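Local coordinates for structural polyprotein, VP1 (Israeli acute paralysis virus, PDB 5CDD) that probably serves as a structural protein of the virion, one of the capsid proteins that assemble into the pentamers of the viral shell, at residues Q104-Y109 against S172-T177. Numbering follows the deposited sequence.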
ATOM      1  N   GLN A 104      32.609 -19.617  33.575  1.00 59.92           N
ATOM      2  CA  GLN A 104      31.797 -20.629  32.902  1.00 61.39           C
ATOM      3  C   GLN A 104      31.247 -21.614  33.929  1.00 60.46           C
ATOM      4  O   GLN A 104      30.298 -22.354  33.659  1.00 61.21           O
ATOM      5  CB  GLN A 104      32.630 -21.374  31.858  1.00 63.35           C
ATOM      6  CG  GLN A 104      31.806 -22.208  30.891  1.00 67.38           C
ATOM      7  CD  GLN A 104      32.657 -22.879  29.831  1.00 70.98           C
ATOM      8  OE1 GLN A 104      33.443 -22.224  29.142  1.00 72.18           O
ATOM      9  NE2 GLN A 104      32.508 -24.195  29.695  1.00 72.89           N
ATOM     10  N   SER A 105      31.851 -21.607  35.113  1.00 59.65           N
ATOM     11  CA  SER A 105      31.428 -22.482  36.198  1.00 58.59           C
ATOM     12  C   SER A 105      30.139 -21.941  36.800  1.00 57.40           C
ATOM     13  O   SER A 105      29.632 -22.464  37.794  1.00 56.57           O
ATOM     14  CB  SER A 105      32.512 -22.546  37.278  1.00 58.98           C
ATOM     15  OG  SER A 105      32.739 -21.272  37.861  1.00 58.84           O
ATOM     16  N   GLN A 106      29.615 -20.882  36.188  1.00 55.83           N
ATOM     17  CA  GLN A 106      28.389 -20.252  36.654  1.00 53.48           C
ATOM     18  C   GLN A 106      27.485 -19.846  35.504  1.00 50.42           C
ATOM     19  O   GLN A 106      27.887 -19.852  34.340  1.00 49.84           O
ATOM     20  CB  GLN A 106      28.709 -18.996  37.468  1.00 55.04           C
ATOM     21  CG  GLN A 106      29.494 -19.222  38.742  1.00 57.64           C
ATOM     22  CD  GLN A 106      29.754 -17.923  39.487  1.00 58.95           C
ATOM     23  OE1 GLN A 106      30.401 -17.013  38.964  1.00 59.29           O
ATOM     24  NE2 GLN A 106      29.246 -17.829  40.710  1.00 58.56           N
ATOM     25  N   THR A 107      26.253 -19.497  35.856  1.00 47.06           N
ATOM     26  CA  THR A 107      25.258 -19.030  34.903  1.00 44.08           C
ATOM     27  C   THR A 107      24.690 -17.774  35.539  1.00 43.10           C
ATOM     28  O   THR A 107      23.687 -17.817  36.250  1.00 44.12           O
ATOM     29  CB  THR A 107      24.126 -20.053  34.688  1.00 42.86           C
ATOM     30  OG1 THR A 107      24.633 -21.182  33.969  1.00 41.99           O
ATOM     31  CG2 THR A 107      22.991 -19.431  33.889  1.00 41.97           C
ATOM     32  N   CYS A 108      25.363 -16.655  35.297  1.00 41.53           N
ATOM     33  CA  CYS A 108      24.960 -15.374  35.849  1.00 39.68           C
ATOM     34  C   CYS A 108      23.727 -14.798  35.168  1.00 38.52           C
ATOM     35  O   CYS A 108      23.646 -14.753  33.940  1.00 39.19           O
ATOM     36  CB  CYS A 108      26.115 -14.381  35.732  1.00 39.26           C
ATOM     37  SG  CYS A 108      25.708 -12.709  36.262  1.00 43.30           S
ATOM     38  N   TYR A 109      22.766 -14.363  35.977  1.00 36.57           N
ATOM     39  CA  TYR A 109      21.545 -13.765  35.456  1.00 34.56           C
ATOM     40  C   TYR A 109      21.151 -12.574  36.320  1.00 33.39           C
ATOM     41  O   TYR A 109      21.497 -12.509  37.500  1.00 32.19           O
ATOM     42  CB  TYR A 109      20.412 -14.798  35.409  1.00 35.05           C
ATOM     43  CG  TYR A 109      19.898 -15.256  36.755  1.00 35.94           C
ATOM     44  CD1 TYR A 109      19.071 -14.438  37.525  1.00 36.51           C
ATOM     45  CD2 TYR A 109      20.233 -16.512  37.259  1.00 36.59           C
ATOM     46  CE1 TYR A 109      18.588 -14.859  38.761  1.00 37.33           C
ATOM     47  CE2 TYR A 109      19.757 -16.943  38.495  1.00 37.54           C
ATOM     48  CZ  TYR A 109      18.935 -16.112  39.239  1.00 38.44           C
ATOM     49  OH  TYR A 109      18.458 -16.531  40.460  1.00 41.50           O
ATOM     50  N   SER A 172      20.822 -10.340  41.548  1.00 36.82           N
ATOM     51  CA  SER A 172      21.673 -11.189  40.720  1.00 37.83           C
ATOM     52  C   SER A 172      22.128 -12.365  41.572  1.00 38.32           C
ATOM     53  O   SER A 172      22.303 -12.226  42.781  1.00 39.26           O
ATOM     54  CB  SER A 172      22.892 -10.407  40.214  1.00 38.29           C
ATOM     55  OG  SER A 172      23.702 -11.202  39.354  1.00 38.58           O
ATOM     56  N   ASN A 173      22.321 -13.522  40.951  1.00 38.48           N
ATOM     57  CA  ASN A 173      22.752 -14.693  41.700  1.00 38.99           C
ATOM     58  C   ASN A 173      24.255 -14.708  41.958  1.00 39.60           C
ATOM     59  O   ASN A 173      24.731 -15.458  42.802  1.00 41.03           O
ATOM     60  CB  ASN A 173      22.320 -15.982  40.980  1.00 38.65           C
ATOM     61  CG  ASN A 173      22.952 -16.131  39.609  1.00 39.04           C
ATOM     62  OD1 ASN A 173      23.403 -15.156  39.020  1.00 40.15           O
ATOM     63  ND2 ASN A 173      22.968 -17.351  39.089  1.00 38.24           N
ATOM     64  N   THR A 174      24.993 -13.861  41.251  1.00 39.23           N
ATOM     65  CA  THR A 174      26.436 -13.789  41.402  1.00 40.14           C
ATOM     66  C   THR A 174      26.812 -12.373  41.785  1.00 40.84           C
ATOM     67  O   THR A 174      26.006 -11.458  41.641  1.00 40.40           O
ATOM     68  CB  THR A 174      27.136 -14.132  40.088  1.00 39.96           C
ATOM     69  OG1 THR A 174      26.902 -13.094  39.126  1.00 41.91           O
ATOM     70  CG2 THR A 174      26.593 -15.453  39.543  1.00 39.48           C
ATOM     71  N   SER A 175      28.035 -12.189  42.262  1.00 42.31           N
ATOM     72  CA  SER A 175      28.499 -10.871  42.647  1.00 43.70           C
ATOM     73  C   SER A 175      28.731 -10.100  41.360  1.00 42.98           C
ATOM     74  O   SER A 175      29.461 -10.556  40.476  1.00 43.28           O
ATOM     75  CB  SER A 175      29.795 -10.993  43.425  1.00 46.46           C
ATOM     76  OG  SER A 175      30.007  -9.835  44.210  1.00 53.50           O
ATOM     77  N   THR A 176      28.098  -8.939  41.252  1.00 42.51           N
ATOM     78  CA  THR A 176      28.215  -8.127  40.054  1.00 41.11           C
ATOM     79  C   THR A 176      28.865  -6.764  40.228  1.00 40.49           C
ATOM     80  O   THR A 176      29.091  -6.283  41.335  1.00 41.25           O
ATOM     81  CB  THR A 176      26.836  -7.904  39.404  1.00 40.32           C
ATOM     82  OG1 THR A 176      25.932  -7.340  40.362  1.00 39.55           O
ATOM     83  CG2 THR A 176      26.280  -9.216  38.899  1.00 39.41           C
ATOM     84  N   THR A 177      29.164  -6.159  39.088  1.00 39.32           N
ATOM     85  CA  THR A 177      29.764  -4.842  39.006  1.00 39.16           C
ATOM     86  C   THR A 177      29.347  -4.300  37.640  1.00 37.89           C
ATOM     87  O   THR A 177      29.715  -4.855  36.606  1.00 38.27           O
ATOM     88  CB  THR A 177      31.300  -4.918  39.107  1.00 39.61           C
ATOM     89  OG1 THR A 177      31.848  -3.614  38.894  1.00 42.85           O
ATOM     90  CG2 THR A 177      31.873  -5.892  38.085  1.00 39.20           C
TER
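Asn173 grips the backbone of the 104-109 loop through both ends of its side-chain amide. Asn173 ND2 donates to Thr107 O at 3.0 Å, nearly straight (166°), with the acceptor close to the amide plane. Asn173 OD1 accepts from Tyr109 N at 3.2 Å, similarly straight. ND2 lies above the plane of the Thr107 carbonyl and Tyr109 N above that of the Asn173 side-chain carbonyl, so neither donor is on a lone pair. Two bonds to residues on either side of Cys108 fix the amide's rotation.

The same amide lies over one face of the Tyr109 ring, planes 33° apart, displaced toward the CD2-CE2 side, where Asn173 ND2 is 3.3 Å from Tyr109 CE2. With CG of Tyr109 between its backbone N and carbonyl carbon (chi1 69°), the ring folds back over Asn173.

Cys108 SG lies beside Thr174, 3.1 Å from its OG1, while Thr174 CG2 meets Gln106 NE2 at 3.7 Å.

Gln301 of another chain, a different piece of the structural polyprotein, packs on Tyr109 and Asn173. The contact joins the loop entering strand 110-116 to the turn that crosses from strand 166-172 of one sheet to 176-184 of the other, consistent with the jelly-roll beta-sandwich of picorna-like capsid proteins; Ile110 touches Ser172 and Thr176.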